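Local structure of peptidoglycan-recognition protein-SD (Drosophila melanogaster, 2RKQ) at residues A8-K13 with S63-H68; L98-I103 with E121-A126. The protein binds bacterial peptidoglycan, recognising Gram-positive bacteria and activating the Toll pathway of innate immunity. All coordinates share one frame; numbering follows the deposited sequence.

Contact 1: residues A8-K13 with S63-H68; sequences AEWNAK and SDIGYH
Trp10 turns the six-membered half of its indole toward Ile65, and the overlap is apolar: Trp10 CH2 lies 4.3 Å from Ile65 CD1, the one apolar contact between residues 8-13 and 63-68. The methyl comes in obliquely to the ring, and only 94 Å² of surface is buried between the two segments, so this is a light touch. On one face of the indole, Ala12 CB from the same loop sits 3.4 Å above the ring plane, displaced toward the rim. With chi1 at 59°, Trp10 CG lies beside both the backbone N and the carbonyl carbon, and the indole reaches residues 63-68 from there, while Trp10 NE1 is hydrogen-bonded to the carbonyl oxygen of Glu79. Both segments are loops of the amidase-type fold of peptidoglycan-recognition proteins: residues 8-13 follow strand 4-5, and residues 63-68 belong to the loop between helix 42-58 and strand 69-71. That helix borders the indole through Ser46, Met49 and Gln53. The second approach is polar and indirect. Asp64 OD2 stands 4.3 Å from Lys13 O, two acceptors bridged by shared donors: Arg7 NH2 forms a salt bridge with the carboxylate and a hydrogen bond with the carbonyl, and Gln53 NE2 hydrogen-bonds to both oxygens. With CG anti to the backbone N (chi1 -170°), the Asp64 carboxylate extends into the gap between the loops, where Arg7 and Gln53 reach it.

Contact 2: residues L98-I103 with E121-A126; sequences LGIAFI and ELLEQA
Ile100 meets two leucines of helix 121-126 with its branched side chain. From CB the chain divides. The CG2 methyl, anti to the backbone N, reaches Leu122 CD2 at 4.1 Å, and CG1, beside the backbone N (chi1 -63°), comes equally near that same methyl. The terminal CD1 then extends toward the helix, meeting Leu122 CD2 at 4.0 Å and Leu123 CD2 at 3.8 Å. One methyl of Leu122 is therefore touched by three carbons of the isoleucine, the two side chains meeting tip to tip, whereas Leu123 crosses the end of Ile100 obliquely. An alanine here would remove CG1, CG2 and CD1 together and is likely to leave the CD2 methyls of Leu122 and Leu123 without their packing partner on the strand.

One turn further along the helix, Ala126 CB lies 4.0 Å from Leu98 CD2. Leu98, its CG anti to the backbone N (chi1 -172°), brings that methyl across to the alanine. Leu98 and Ile100 are two residues apart on strand 98-102 and point to the same side, so the pairs Leu98-Ala126 and Ile100-Leu122 run in reverse order along the helix. This agrees with the 163° between the segment axes, which approach to 11.3 Å. Helix 113-128 thus packs on one face of the mixed sheet, over strand 97-102 and its two neighbours: Leu122 also touches Tyr69 of strand 69-71, and Leu123 touches Ala29 of strand 26-33.

How the contacts relate
Contact 1 closes before contact 2 opens along the chain, and their centres lie 15 Å apart. Contact 1 is the more peripheral, about 12 Å from the centre of the chain against 6 Å for contact 2. They meet where residues 63-68 run into strand 69-71, which adjoins strand 97-102 in the sheet: His68 N lies 2.9 Å from Gly99 O, a probable hydrogen bond, and Tyr67 CD1 packs 3.6 Å from Ala101 CB. Leu98 serves both contacts, meeting Ala126 of helix 113-128 and, through CD1, His68 CB at 3.6 Å. The two contacts therefore lie in one continuous packed region of the domain, linked through residues 67-68 and strand 97-102.

Contact 1: residues A8-K13 with S63-H68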
loop_
_atom_site.group_PDB
_atom_site.type_symbol
_atom_site.label_atom_id
_atom_site.label_comp_id
_atom_site.label_asym_id
_atom_site.label_seq_id
_atom_site.Cartn_x
_atom_site.Cartn_y
_atom_site.Cartn_z
ATOM N N ALA A 8 -7.566 -5.919 -13.293
ATOM C CA ALA A 8 -8.638 -5.925 -14.294
ATOM C C ALA A 8 -9.978 -5.494 -13.694
ATOM O O ALA A 8 -10.776 -4.794 -14.337
ATOM C CB ALA A 8 -8.765 -7.300 -14.944
ATOM N N GLU A 9 -10.218 -5.916 -12.455
ATOM C CA GLU A 9 -11.480 -5.618 -11.762
ATOM C C GLU A 9 -11.657 -4.147 -11.410
ATOM O O GLU A 9 -12.786 -3.691 -11.250
ATOM C CB GLU A 9 -11.628 -6.488 -10.517
ATOM C CG GLU A 9 -11.933 -7.949 -10.818
ATOM C CD GLU A 9 -11.855 -8.788 -9.560
ATOM O OE1 GLU A 9 -12.904 -8.984 -8.916
ATOM O OE2 GLU A 9 -10.746 -9.219 -9.205
ATOM N N TRP A 10 -10.558 -3.394 -11.302
ATOM C CA TRP A 10 -10.686 -1.956 -11.192
ATOM C C TRP A 10 -10.346 -1.196 -12.469
ATOM O O TRP A 10 -10.233 0.028 -12.464
ATOM C CB TRP A 10 -9.957 -1.392 -9.962
ATOM C CG TRP A 10 -8.461 -1.616 -9.823
ATOM C CD1 TRP A 10 -7.845 -2.639 -9.163
ATOM C CD2 TRP A 10 -7.423 -0.701 -10.204
ATOM N NE1 TRP A 10 -6.474 -2.452 -9.160
ATOM C CE2 TRP A 10 -6.191 -1.274 -9.800
ATOM C CE3 TRP A 10 -7.409 0.539 -10.876
ATOM C CZ2 TRP A 10 -4.966 -0.658 -10.029
ATOM C CZ3 TRP A 10 -6.185 1.157 -11.096
ATOM C CH2 TRP A 10 -4.975 0.559 -10.670
ATOM N N ASN A 11 -10.222 -1.938 -13.562
ATOM C CA ASN A 11 -9.975 -1.371 -14.886
ATOM C C ASN A 11 -8.708 -0.530 -14.904
ATOM O O ASN A 11 -8.673 0.576 -15.454
ATOM C CB ASN A 11 -11.192 -0.575 -15.383
ATOM C CG ASN A 11 -11.104 -0.242 -16.850
ATOM O OD1 ASN A 11 -10.567 -1.026 -17.651
ATOM N ND2 ASN A 11 -11.603 0.931 -17.217
ATOM N N ALA A 12 -7.663 -1.073 -14.292
ATOM C CA ALA A 12 -6.350 -0.449 -14.306
ATOM C C ALA A 12 -5.826 -0.279 -15.715
ATOM O O ALA A 12 -6.136 -1.084 -16.591
ATOM C CB ALA A 12 -5.377 -1.323 -13.516
ATOM N N LYS A 13 -5.004 0.739 -15.917
ATOM C CA LYS A 13 -4.130 0.774 -17.081
ATOM C C LYS A 13 -2.922 -0.108 -16.794
ATOM O O LYS A 13 -2.540 -0.305 -15.639
ATOM C CB LYS A 13 -3.710 2.204 -17.392
ATOM C CG LYS A 13 -4.928 3.069 -17.718
ATOM C CD LYS A 13 -4.600 4.359 -18.417
ATOM C CE LYS A 13 -5.910 5.047 -18.857
ATOM N NZ LYS A 13 -6.583 4.391 -20.044
ATOM N N SER A 63 5.989 4.648 -13.472
ATOM C CA SER A 63 5.609 3.635 -14.437
ATOM C C SER A 63 4.232 3.033 -14.198
ATOM O O SER A 63 3.663 2.441 -15.110
ATOM C CB SER A 63 6.633 2.513 -14.458
ATOM O OG SER A 63 7.909 3.043 -14.794
ATOM N N ASP A 64 3.730 3.150 -12.966
ATOM C CA ASP A 64 2.467 2.514 -12.575
ATOM C C ASP A 64 2.082 3.144 -11.271
ATOM O O ASP A 64 2.866 3.896 -10.688
ATOM C CB ASP A 64 2.708 1.007 -12.405
ATOM C CG ASP A 64 1.433 0.187 -12.246
ATOM O OD1 ASP A 64 1.591 -0.977 -11.844
ATOM O OD2 ASP A 64 0.320 0.679 -12.533
ATOM N N ILE A 65 0.869 2.851 -10.807
ATOM C CA ILE A 65 0.514 3.167 -9.428
ATOM C C ILE A 65 1.643 2.662 -8.519
ATOM O O ILE A 65 2.231 1.626 -8.783
ATOM C CB ILE A 65 -0.856 2.550 -9.075
ATOM C CG1 ILE A 65 -1.449 3.211 -7.834
ATOM C CG2 ILE A 65 -0.808 0.990 -9.077
ATOM C CD1 ILE A 65 -2.937 2.904 -7.707
ATOM N N GLY A 66 1.967 3.418 -7.475
ATOM C CA GLY A 66 3.232 3.210 -6.769
ATOM C C GLY A 66 3.274 2.089 -5.760
ATOM O O GLY A 66 4.343 1.715 -5.282
ATOM N N TYR A 67 2.100 1.576 -5.414
ATOM C CA TYR A 67 1.950 0.605 -4.328
ATOM C C TYR A 67 1.594 -0.772 -4.842
ATOM O O TYR A 67 1.104 -0.930 -5.974
ATOM C CB TYR A 67 0.858 1.096 -3.360
ATOM C CG TYR A 67 1.244 2.398 -2.720
ATOM C CD1 TYR A 67 0.694 3.591 -3.135
ATOM C CD2 TYR A 67 2.198 2.428 -1.713
ATOM C CE1 TYR A 67 1.090 4.777 -2.560
ATOM C CE2 TYR A 67 2.606 3.606 -1.147
ATOM C CZ TYR A 67 2.043 4.771 -1.559
ATOM O OH TYR A 67 2.473 5.934 -0.957
ATOM N N HIS A 68 1.847 -1.778 -4.001
ATOM C CA HIS A 68 1.470 -3.152 -4.306
ATOM C C HIS A 68 0.021 -3.446 -4.006
ATOM O O HIS A 68 -0.611 -4.253 -4.709
ATOM C CB HIS A 68 2.376 -4.122 -3.562
ATOM C CG HIS A 68 3.814 -3.868 -3.847
ATOM N ND1 HIS A 68 4.441 -4.300 -4.994
ATOM C CD2 HIS A 68 4.720 -3.117 -3.182
ATOM C CE1 HIS A 68 5.686 -3.854 -5.001
ATOM N NE2 HIS A 68 5.880 -3.140 -3.908
#

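Contact 2: residues L98-I103 with E121-A126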
loop_
_atom_site.group_PDB
_atom_site.type_symbol
_atom_site.label_atom_id
_atom_site.label_comp_id
_atom_site.label_asym_id
_atom_site.label_seq_id
_atom_site.Cartn_x
_atom_site.Cartn_y
_atom_site.Cartn_z
ATOM N N LEU A 98 7.114 -4.316 0.512
ATOM C CA LEU A 98 5.742 -4.398 0.060
ATOM C C LEU A 98 5.009 -3.143 0.503
ATOM O O LEU A 98 4.867 -2.895 1.701
ATOM C CB LEU A 98 5.080 -5.615 0.704
ATOM C CG LEU A 98 3.687 -5.946 0.191
ATOM C CD1 LEU A 98 3.776 -6.508 -1.239
ATOM C CD2 LEU A 98 3.042 -6.955 1.126
ATOM N N GLY A 99 4.551 -2.336 -0.453
ATOM C CA GLY A 99 3.894 -1.067 -0.117
ATOM C C GLY A 99 2.391 -1.221 -0.124
ATOM O O GLY A 99 1.795 -1.625 -1.144
ATOM N N ILE A 100 1.782 -0.903 1.016
ATOM C CA ILE A 100 0.333 -1.011 1.181
ATOM C C ILE A 100 -0.150 0.377 1.572
ATOM O O ILE A 100 0.287 0.921 2.583
ATOM C CB ILE A 100 0.000 -1.994 2.307
ATOM C CG1 ILE A 100 0.503 -3.400 1.943
ATOM C CG2 ILE A 100 -1.506 -2.036 2.514
ATOM C CD1 ILE A 100 0.647 -4.314 3.126
ATOM N N ALA A 101 -1.027 0.957 0.751
ATOM C CA ALA A 101 -1.531 2.301 1.038
ATOM C C ALA A 101 -3.007 2.271 1.338
ATOM O O ALA A 101 -3.795 1.683 0.590
ATOM C CB ALA A 101 -1.257 3.255 -0.127
ATOM N N PHE A 102 -3.382 2.888 2.452
ATOM C CA PHE A 102 -4.782 3.092 2.728
ATOM C C PHE A 102 -5.238 4.307 1.946
ATOM O O PHE A 102 -4.588 5.370 1.964
ATOM C CB PHE A 102 -4.985 3.367 4.211
ATOM C CG PHE A 102 -4.905 2.148 5.089
ATOM C CD1 PHE A 102 -3.682 1.556 5.386
ATOM C CD2 PHE A 102 -6.070 1.632 5.668
ATOM C CE1 PHE A 102 -3.620 0.448 6.214
ATOM C CE2 PHE A 102 -6.018 0.522 6.508
ATOM C CZ PHE A 102 -4.796 -0.064 6.789
ATOM N N ILE A 103 -6.361 4.141 1.262
ATOM C CA ILE A 103 -6.916 5.248 0.493
ATOM C C ILE A 103 -7.585 6.204 1.475
ATOM O O ILE A 103 -8.474 5.800 2.244
ATOM C CB ILE A 103 -7.934 4.774 -0.556
ATOM C CG1 ILE A 103 -7.253 3.803 -1.542
ATOM C CG2 ILE A 103 -8.551 6.008 -1.257
ATOM C CD1 ILE A 103 -8.203 3.073 -2.472
ATOM N N GLU A 121 -5.404 -8.855 7.478
ATOM C CA GLU A 121 -5.641 -10.091 6.744
ATOM C C GLU A 121 -4.725 -10.160 5.530
ATOM O O GLU A 121 -4.199 -11.228 5.182
ATOM C CB GLU A 121 -7.115 -10.184 6.312
ATOM C CG GLU A 121 -8.061 -10.394 7.481
ATOM C CD GLU A 121 -9.457 -9.874 7.234
ATOM O OE1 GLU A 121 -9.803 -9.633 6.066
ATOM O OE2 GLU A 121 -10.214 -9.709 8.228
ATOM N N LEU A 122 -4.499 -9.016 4.895
ATOM C CA LEU A 122 -3.595 -8.972 3.758
ATOM C C LEU A 122 -2.162 -9.320 4.125
ATOM O O LEU A 122 -1.502 -10.052 3.393
ATOM C CB LEU A 122 -3.660 -7.582 3.140
ATOM C CG LEU A 122 -2.667 -7.320 2.009
ATOM C CD1 LEU A 122 -3.001 -8.205 0.832
ATOM C CD2 LEU A 122 -2.744 -5.855 1.626
ATOM N N LEU A 123 -1.673 -8.804 5.256
ATOM C CA LEU A 123 -0.329 -9.136 5.686
ATOM C C LEU A 123 -0.197 -10.629 5.922
ATOM O O LEU A 123 0.769 -11.251 5.484
ATOM C CB LEU A 123 0.044 -8.345 6.941
ATOM C CG LEU A 123 0.262 -6.855 6.680
ATOM C CD1 LEU A 123 0.222 -6.056 7.972
ATOM C CD2 LEU A 123 1.580 -6.649 5.917
ATOM N N GLU A 124 -1.181 -11.200 6.601
ATOM C CA GLU A 124 -1.181 -12.645 6.848
ATOM C C GLU A 124 -1.152 -13.411 5.534
ATOM O O GLU A 124 -0.388 -14.376 5.377
ATOM C CB GLU A 124 -2.395 -13.047 7.670
ATOM C CG GLU A 124 -2.413 -14.540 7.994
ATOM C CD GLU A 124 -3.719 -15.002 8.587
ATOM O OE1 GLU A 124 -3.937 -16.231 8.656
ATOM O OE2 GLU A 124 -4.544 -14.148 8.962
ATOM N N GLN A 125 -1.981 -12.971 4.595
ATOM C CA GLN A 125 -2.048 -13.612 3.295
ATOM C C GLN A 125 -0.741 -13.474 2.511
ATOM O O GLN A 125 -0.286 -14.418 1.881
ATOM C CB GLN A 125 -3.200 -13.006 2.515
ATOM C CG GLN A 125 -3.345 -13.547 1.113
ATOM C CD GLN A 125 -4.707 -13.237 0.560
ATOM O OE1 GLN A 125 -4.872 -12.325 -0.263
ATOM N NE2 GLN A 125 -5.703 -13.946 1.050
ATOM N N ALA A 126 -0.150 -12.292 2.558
ATOM C CA ALA A 126 1.104 -12.068 1.861
ATOM C C ALA A 126 2.198 -12.997 2.395
ATOM O O ALA A 126 3.025 -13.494 1.620
ATOM C CB ALA A 126 1.531 -10.609 1.994
#